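Transcription factor cep-1 (Caenorhabditis elegans, PDB 1T4W) activates transcription by binding the p53 consensus DNA sequence, promotes apoptosis under genotoxic stress and helps meiotic chromosomes segregate, here represented by its zinc-containing DNA-binding domain. Local coordinates at residues Gln11-Ala14 against Asp18-Phe21; Glu109-Ala114 against Thr119-Met124; Val157-Asp160 against Glu166-His169. All blocks are in the same frame, centred on the assembly; numbering follows the deposited sequence.

Contact 1 of 3, residues Gln11-Ala14 against Asp18-Phe21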
loop_
_atom_site.group_PDB
_atom_site.type_symbol
_atom_site.label_atom_id
_atom_site.label_comp_id
_atom_site.label_asym_id
_atom_site.label_seq_id
_atom_site.Cartn_x
_atom_site.Cartn_y
_atom_site.Cartn_z
ATOM N N GLN A 11 -1.135 -12.135 -12.059
ATOM C CA GLN A 11 -1.778 -13.390 -12.405
ATOM C C GLN A 11 -3.146 -13.466 -11.748
ATOM O O GLN A 11 -4.165 -13.590 -12.420
ATOM C CB GLN A 11 -0.934 -14.586 -11.940
ATOM C CG GLN A 11 0.443 -14.712 -12.585
ATOM C CD GLN A 11 1.484 -13.779 -11.981
ATOM O OE1 GLN A 11 1.442 -12.559 -12.176
ATOM N NE2 GLN A 11 2.428 -14.355 -11.239
ATOM N N LYS A 12 -3.171 -13.373 -10.428
ATOM C CA LYS A 12 -4.425 -13.469 -9.698
ATOM C C LYS A 12 -5.353 -12.271 -9.852
ATOM O O LYS A 12 -6.560 -12.429 -10.003
ATOM C CB LYS A 12 -4.140 -13.709 -8.222
ATOM C CG LYS A 12 -3.188 -14.861 -7.975
ATOM C CD LYS A 12 -3.440 -15.481 -6.612
ATOM C CE LYS A 12 -3.319 -14.461 -5.494
ATOM N NZ LYS A 12 -3.806 -15.023 -4.204
ATOM N N VAL A 13 -4.799 -11.071 -9.826
ATOM C CA VAL A 13 -5.628 -9.880 -9.943
ATOM C C VAL A 13 -6.317 -9.728 -11.304
ATOM O O VAL A 13 -7.462 -9.289 -11.378
ATOM C CB VAL A 13 -4.793 -8.619 -9.620
ATOM C CG1 VAL A 13 -5.601 -7.341 -9.892
ATOM C CG2 VAL A 13 -4.363 -8.673 -8.153
ATOM N N ALA A 14 -5.614 -10.118 -12.362
ATOM C CA ALA A 14 -6.082 -10.037 -13.746
ATOM C C ALA A 14 -7.593 -10.004 -14.031
ATOM O O ALA A 14 -8.082 -9.053 -14.641
ATOM C CB ALA A 14 -5.430 -11.153 -14.566
ATOM N N ASP A 18 -13.146 -9.020 -7.231
ATOM C CA ASP A 18 -12.847 -8.290 -6.000
ATOM C C ASP A 18 -11.778 -7.223 -6.009
ATOM O O ASP A 18 -11.645 -6.494 -5.020
ATOM C CB ASP A 18 -12.470 -9.275 -4.897
ATOM C CG ASP A 18 -13.543 -10.289 -4.647
ATOM O OD1 ASP A 18 -14.677 -10.065 -5.122
ATOM O OD2 ASP A 18 -13.242 -11.292 -3.970
ATOM N N MET A 19 -10.994 -7.160 -7.078
ATOM C CA MET A 19 -9.913 -6.174 -7.167
ATOM C C MET A 19 -9.438 -6.042 -8.592
ATOM O O MET A 19 -9.638 -6.939 -9.404
ATOM C CB MET A 19 -8.745 -6.596 -6.278
ATOM C CG MET A 19 -8.295 -8.035 -6.542
ATOM S SD MET A 19 -7.217 -8.676 -5.240
ATOM C CE MET A 19 -8.427 -8.881 -3.892
ATOM N N ALA A 20 -8.767 -4.932 -8.873
ATOM C CA ALA A 20 -8.268 -4.636 -10.206
ATOM C C ALA A 20 -7.132 -3.628 -10.069
ATOM O O ALA A 20 -7.135 -2.782 -9.169
ATOM C CB ALA A 20 -9.383 -4.045 -11.047
ATOM N N PHE A 21 -6.178 -3.713 -10.984
ATOM C CA PHE A 21 -5.002 -2.853 -10.972
ATOM C C PHE A 21 -4.799 -2.255 -12.343
ATOM O O PHE A 21 -5.114 -2.883 -13.349
ATOM C CB PHE A 21 -3.779 -3.690 -10.567
ATOM C CG PHE A 21 -2.483 -2.929 -10.573
ATOM C CD1 PHE A 21 -1.885 -2.549 -11.776
ATOM C CD2 PHE A 21 -1.872 -2.566 -9.376
ATOM C CE1 PHE A 21 -0.700 -1.815 -11.782
ATOM C CE2 PHE A 21 -0.687 -1.833 -9.373
ATOM C CZ PHE A 21 -0.103 -1.456 -10.577
#
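Val13, at the end of the short helix 10-13, packs on the side chains of Met19 and Phe21 and on the backbone at Ala20. This places the helix against strand 19-23, an outermost strand of the larger sheet in the p53-like DNA-binding domain. The tight part is made by the two methyls of Val13. CG1 lies anti to the backbone N (chi1 174°) and reaches the strand backbone, 3.8 Å from Ala20 CA. The same methyl meets the CB of Phe21, while the end of the Phe21 side chain leads away from the helix; this side chain touches Asp7 and Val8 of strand 3-8. Val13 CG2 serves the other neighbour, Met19. The Val13 and Met19 side chains cross at about a right angle. Pro40 of strand 39-46 touches both Val13 and Met19. The join is therefore apolar and is shared with the smaller sheet. The loose side is the outer surface of the helix. Gln11 and Lys12 are exposed there and make no contact with 18-21, although Lys12 touches Pro40. On the buried side, Met19 SD lies 4.1 Å from Val13 CG2.

Contact 2 of 3, residues Glu109-Ala114 against Thr119-Met124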
loop_
_atom_site.group_PDB
_atom_site.type_symbol
_atom_site.label_atom_id
_atom_site.label_comp_id
_atom_site.label_asym_id
_atom_site.label_seq_id
_atom_site.Cartn_x
_atom_site.Cartn_y
_atom_site.Cartn_z
ATOM N N GLU A 109 8.919 -12.392 8.234
ATOM C CA GLU A 109 8.501 -12.153 9.607
ATOM C C GLU A 109 8.188 -10.662 9.653
ATOM O O GLU A 109 8.832 -9.884 8.950
ATOM C CB GLU A 109 9.660 -12.449 10.568
ATOM C CG GLU A 109 9.467 -11.886 11.968
ATOM C CD GLU A 109 10.702 -12.069 12.849
ATOM O OE1 GLU A 109 11.722 -12.627 12.379
ATOM O OE2 GLU A 109 10.649 -11.644 14.014
ATOM N N PHE A 110 7.216 -10.251 10.468
ATOM C CA PHE A 110 6.893 -8.821 10.558
ATOM C C PHE A 110 6.477 -8.451 11.970
ATOM O O PHE A 110 6.163 -9.324 12.777
ATOM C CB PHE A 110 5.758 -8.452 9.579
ATOM C CG PHE A 110 4.443 -9.125 9.890
ATOM C CD1 PHE A 110 3.537 -8.547 10.789
ATOM C CD2 PHE A 110 4.117 -10.344 9.293
ATOM C CE1 PHE A 110 2.314 -9.177 11.087
ATOM C CE2 PHE A 110 2.908 -10.983 9.580
ATOM C CZ PHE A 110 2.001 -10.399 10.478
ATOM N N SER A 111 6.514 -7.154 12.258
ATOM C CA SER A 111 6.105 -6.596 13.540
ATOM C C SER A 111 5.271 -5.362 13.192
ATOM O O SER A 111 5.270 -4.906 12.052
ATOM C CB SER A 111 7.306 -6.159 14.379
ATOM O OG SER A 111 7.998 -5.087 13.747
ATOM N N TYR A 112 4.590 -4.817 14.186
ATOM C CA TYR A 112 3.743 -3.661 13.991
ATOM C C TYR A 112 3.971 -2.605 15.060
ATOM O O TYR A 112 4.351 -2.914 16.191
ATOM C CB TYR A 112 2.264 -4.082 14.019
ATOM C CG TYR A 112 1.291 -2.919 13.900
ATOM C CD1 TYR A 112 0.810 -2.268 15.033
ATOM C CD2 TYR A 112 0.894 -2.440 12.642
ATOM C CE1 TYR A 112 -0.043 -1.167 14.933
ATOM C CE2 TYR A 112 0.048 -1.343 12.526
ATOM C CZ TYR A 112 -0.417 -0.712 13.682
ATOM O OH TYR A 112 -1.248 0.374 13.587
ATOM N N SER A 113 3.760 -1.351 14.670
ATOM C CA SER A 113 3.850 -0.214 15.570
ATOM C C SER A 113 3.104 0.957 14.946
ATOM O O SER A 113 3.031 1.080 13.720
ATOM C CB SER A 113 5.290 0.213 15.809
ATOM O OG SER A 113 5.278 1.426 16.547
ATOM N N ALA A 114 2.564 1.829 15.788
ATOM C CA ALA A 114 1.848 2.994 15.299
ATOM C C ALA A 114 2.591 4.250 15.718
ATOM O O ALA A 114 2.229 5.360 15.316
ATOM C CB ALA A 114 0.442 3.009 15.845
ATOM N N THR A 119 2.326 1.227 10.926
ATOM C CA THR A 119 3.340 0.637 10.069
ATOM C C THR A 119 3.614 -0.830 10.359
ATOM O O THR A 119 3.786 -1.211 11.515
ATOM C CB THR A 119 4.698 1.378 10.249
ATOM O OG1 THR A 119 4.530 2.770 9.966
ATOM C CG2 THR A 119 5.782 0.779 9.330
ATOM N N PHE A 120 3.661 -1.647 9.310
ATOM C CA PHE A 120 4.015 -3.047 9.475
ATOM C C PHE A 120 5.452 -3.097 8.978
ATOM O O PHE A 120 5.761 -2.594 7.891
ATOM C CB PHE A 120 3.135 -3.974 8.632
ATOM C CG PHE A 120 1.786 -4.264 9.254
ATOM C CD1 PHE A 120 0.717 -3.383 9.090
ATOM C CD2 PHE A 120 1.606 -5.387 10.047
ATOM C CE1 PHE A 120 -0.518 -3.621 9.722
ATOM C CE2 PHE A 120 0.379 -5.636 10.685
ATOM C CZ PHE A 120 -0.682 -4.744 10.519
ATOM N N THR A 121 6.336 -3.651 9.795
ATOM C CA THR A 121 7.738 -3.779 9.424
ATOM C C THR A 121 8.115 -5.218 9.179
ATOM O O THR A 121 8.040 -6.073 10.082
ATOM C CB THR A 121 8.675 -3.210 10.506
ATOM O OG1 THR A 121 8.400 -1.816 10.686
ATOM C CG2 THR A 121 10.144 -3.367 10.084
ATOM N N LEU A 122 8.539 -5.495 7.958
ATOM C CA LEU A 122 8.953 -6.838 7.606
ATOM C C LEU A 122 10.423 -6.978 7.949
ATOM O O LEU A 122 11.231 -6.137 7.552
ATOM C CB LEU A 122 8.792 -7.084 6.104
ATOM C CG LEU A 122 7.417 -6.886 5.484
ATOM C CD1 LEU A 122 7.446 -7.417 4.042
ATOM C CD2 LEU A 122 6.380 -7.607 6.293
ATOM N N ILE A 123 10.771 -8.030 8.684
ATOM C CA ILE A 123 12.170 -8.265 9.032
ATOM C C ILE A 123 12.706 -9.232 8.011
ATOM O O ILE A 123 12.210 -10.351 7.877
ATOM C CB ILE A 123 12.341 -8.880 10.441
ATOM C CG1 ILE A 123 12.009 -7.842 11.515
ATOM C CG2 ILE A 123 13.768 -9.340 10.630
ATOM C CD1 ILE A 123 10.528 -7.512 11.645
ATOM N N MET A 124 13.716 -8.797 7.273
ATOM C CA MET A 124 14.277 -9.653 6.255
ATOM C C MET A 124 15.695 -10.100 6.529
ATOM O O MET A 124 16.153 -10.064 7.666
ATOM C CB MET A 124 14.157 -8.949 4.928
ATOM C CG MET A 124 12.673 -8.628 4.714
ATOM S SD MET A 124 12.310 -7.962 3.133
ATOM C CE MET A 124 13.289 -6.458 3.221
HETATM O O HOH W 1 11.647 -12.892 7.702
#
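The beta hairpin of strands 109-113 and 119-123 pairs Phe110 with Leu122 and Tyr112 with Phe120, both as antiparallel non-hydrogen-bonded pairs. Between them, Ser111 and Thr121 exchange two backbone bonds, the shorter being Thr121 N to Ser111 O at 2.8 Å. Ser113 and Thr119 form a second such pair. At the far end Ile123 N binds Glu109 O at 2.7 Å, and a water bridges Glu109 N and Ile123 O.

Phe110, Tyr112 and Phe120 form an aromatic cluster on one face of the sheet. Tyr112 sets an edge toward the face of Phe120, with the ring planes at 57°. Its CD2 stands over the centre of the Phe120 ring, 3.5 Å from Phe120 CE1. A chi1 of 177° swings the Tyr112 ring away from its own N and across the neighbouring strand. The hydroxyl is hydrogen-bonded to Ser118 OG.

Strand 109-113 is an outermost strand of the seven-stranded sheet, and strand 119-123 joins it to strand 57-65. Phe110 lies alongside Phe120, pointing the same way. Its CD1 meets the Phe120 edge near the ring plane, 3.8 Å from Phe120 CD2. The rings are oblique to each other. Phe101 makes a further edge-to-face pair with Phe120. Beside the cluster, Leu122 CD2 packs 3.4 Å from Phe110 CB.

Contact 3 of 3, residues Val157-Asp160 against Glu166-His169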
loop_
_atom_site.group_PDB
_atom_site.type_symbol
_atom_site.label_atom_id
_atom_site.label_comp_id
_atom_site.label_asym_id
_atom_site.label_seq_id
_atom_site.Cartn_x
_atom_site.Cartn_y
_atom_site.Cartn_z
ATOM N N VAL A 157 5.735 1.798 0.613
ATOM C CA VAL A 157 6.720 0.911 1.222
ATOM C C VAL A 157 8.102 1.569 1.203
ATOM O O VAL A 157 8.450 2.303 0.278
ATOM C CB VAL A 157 6.799 -0.467 0.503
ATOM C CG1 VAL A 157 5.523 -1.278 0.804
ATOM C CG2 VAL A 157 6.984 -0.269 -0.978
ATOM N N PHE A 158 8.883 1.271 2.233
ATOM C CA PHE A 158 10.214 1.846 2.416
ATOM C C PHE A 158 11.184 0.738 2.754
ATOM O O PHE A 158 10.876 -0.146 3.576
ATOM C CB PHE A 158 10.191 2.845 3.585
ATOM C CG PHE A 158 9.197 3.959 3.403
ATOM C CD1 PHE A 158 9.551 5.125 2.728
ATOM C CD2 PHE A 158 7.884 3.811 3.836
ATOM C CE1 PHE A 158 8.592 6.139 2.472
ATOM C CE2 PHE A 158 6.922 4.807 3.594
ATOM C CZ PHE A 158 7.275 5.972 2.906
ATOM N N LEU A 159 12.340 0.765 2.102
ATOM C CA LEU A 159 13.365 -0.215 2.403
ATOM C C LEU A 159 14.366 0.533 3.277
ATOM O O LEU A 159 14.903 1.557 2.851
ATOM C CB LEU A 159 14.042 -0.713 1.120
ATOM C CG LEU A 159 14.941 -1.946 1.322
ATOM C CD1 LEU A 159 14.099 -3.142 1.748
ATOM C CD2 LEU A 159 15.674 -2.262 0.032
ATOM N N ASP A 160 14.584 0.050 4.505
ATOM C CA ASP A 160 15.530 0.691 5.427
ATOM C C ASP A 160 16.789 -0.142 5.634
ATOM O O ASP A 160 16.730 -1.379 5.623
ATOM C CB ASP A 160 14.941 0.865 6.817
ATOM C CG ASP A 160 13.825 1.899 6.891
ATOM O OD1 ASP A 160 13.658 2.746 5.985
ATOM O OD2 ASP A 160 13.109 1.842 7.897
ATOM N N GLU A 166 16.078 5.209 5.427
ATOM C CA GLU A 166 15.331 4.791 4.243
ATOM C C GLU A 166 16.326 4.841 3.083
ATOM O O GLU A 166 17.023 5.848 2.916
ATOM C CB GLU A 166 14.195 5.766 3.938
ATOM C CG GLU A 166 13.585 5.561 2.554
ATOM C CD GLU A 166 12.687 6.721 2.108
ATOM O OE1 GLU A 166 12.057 7.367 2.971
ATOM O OE2 GLU A 166 12.590 6.975 0.887
ATOM N N ILE A 167 16.427 3.763 2.304
ATOM C CA ILE A 167 17.336 3.797 1.158
ATOM C C ILE A 167 16.569 3.726 -0.173
ATOM O O ILE A 167 17.090 4.130 -1.221
ATOM C CB ILE A 167 18.447 2.693 1.228
ATOM C CG1 ILE A 167 17.847 1.296 1.236
ATOM C CG2 ILE A 167 19.292 2.884 2.493
ATOM C CD1 ILE A 167 18.928 0.198 1.206
ATOM N N LEU A 168 15.329 3.243 -0.126
ATOM C CA LEU A 168 14.469 3.175 -1.320
ATOM C C LEU A 168 13.028 3.231 -0.867
ATOM O O LEU A 168 12.727 2.912 0.282
ATOM C CB LEU A 168 14.661 1.867 -2.096
ATOM C CG LEU A 168 15.889 1.651 -2.992
ATOM C CD1 LEU A 168 16.007 0.167 -3.338
ATOM C CD2 LEU A 168 15.766 2.480 -4.254
ATOM N N HIS A 169 12.142 3.618 -1.775
ATOM C CA HIS A 169 10.710 3.681 -1.468
ATOM C C HIS A 169 9.927 3.449 -2.735
ATOM O O HIS A 169 10.485 3.524 -3.827
ATOM C CB HIS A 169 10.303 5.035 -0.837
ATOM C CG HIS A 169 10.285 6.199 -1.786
ATOM N ND1 HIS A 169 11.424 6.725 -2.348
ATOM C CD2 HIS A 169 9.260 6.974 -2.227
ATOM C CE1 HIS A 169 11.108 7.773 -3.092
ATOM N NE2 HIS A 169 9.800 7.945 -3.034
#
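Leu159 faces both Ile167 and Leu168 in a classic beta bulge, where the antiparallel register of strands 152-160 and 166-177 shifts by one residue. Leu159 O takes a nearly straight bond from Ile167 N at 2.7 Å and a weak one from Leu168 N at 3.4 Å. Leu159 N returns a bond to Leu168 O. The Leu159 and Leu168 side chains lie side by side, pointing the same way, with Leu159 CD2 4.2 Å from Leu168 CD1. Ile167 CD1 also meets Leu159 CD2.

On the other face, Glu166 crosses Phe158 at a slant. With CG turned opposite its own N (chi1 167°), the extended Glu166 chain brings OE1 3.4 Å from Phe158 CD1. Ring and carboxylate planes stand 58° apart. Glu166 OE1 is held by a salt bridge to Arg76. With an alanine here, Arg76 would probably lose this charged mate and the Phe158 ring its carboxylate neighbour at CD1. His169 CB packs 3.6 Å from Phe158 CD1, while His169 NE2 is hydrogen-bonded to Glu72 OE2 of helix 71-74.

Asp160 OD2 forms a salt bridge with Arg59 NE of strand 57-65, the next strand in the sheet. Leu159 and Leu168 turn to Met4 of strand 3-8 and Trp45 of strand 39-46.

Overall arrangement
The three contacts follow one another along the chain, and all reach the seven-stranded mixed sheet. Contacts 1 and 2 lie at its two borders, strands 19-23 and 109-113, with centres 25 Å apart. Contact 3 is a hairpin within the sheet. Its centre is also 25 Å from that of contact 1, across the chain's centre, but 13 Å from that of contact 2. Strand 57-65 stands between the two hairpins, and they touch where Met124 CE packs 3.7 Å from Leu159 CD1. Contacts 1 and 3 also adjoin strands 3-8 and 39-46 of the four-stranded sheet. All three belong to the sheet framework of the DNA-binding domain, away from the zinc site.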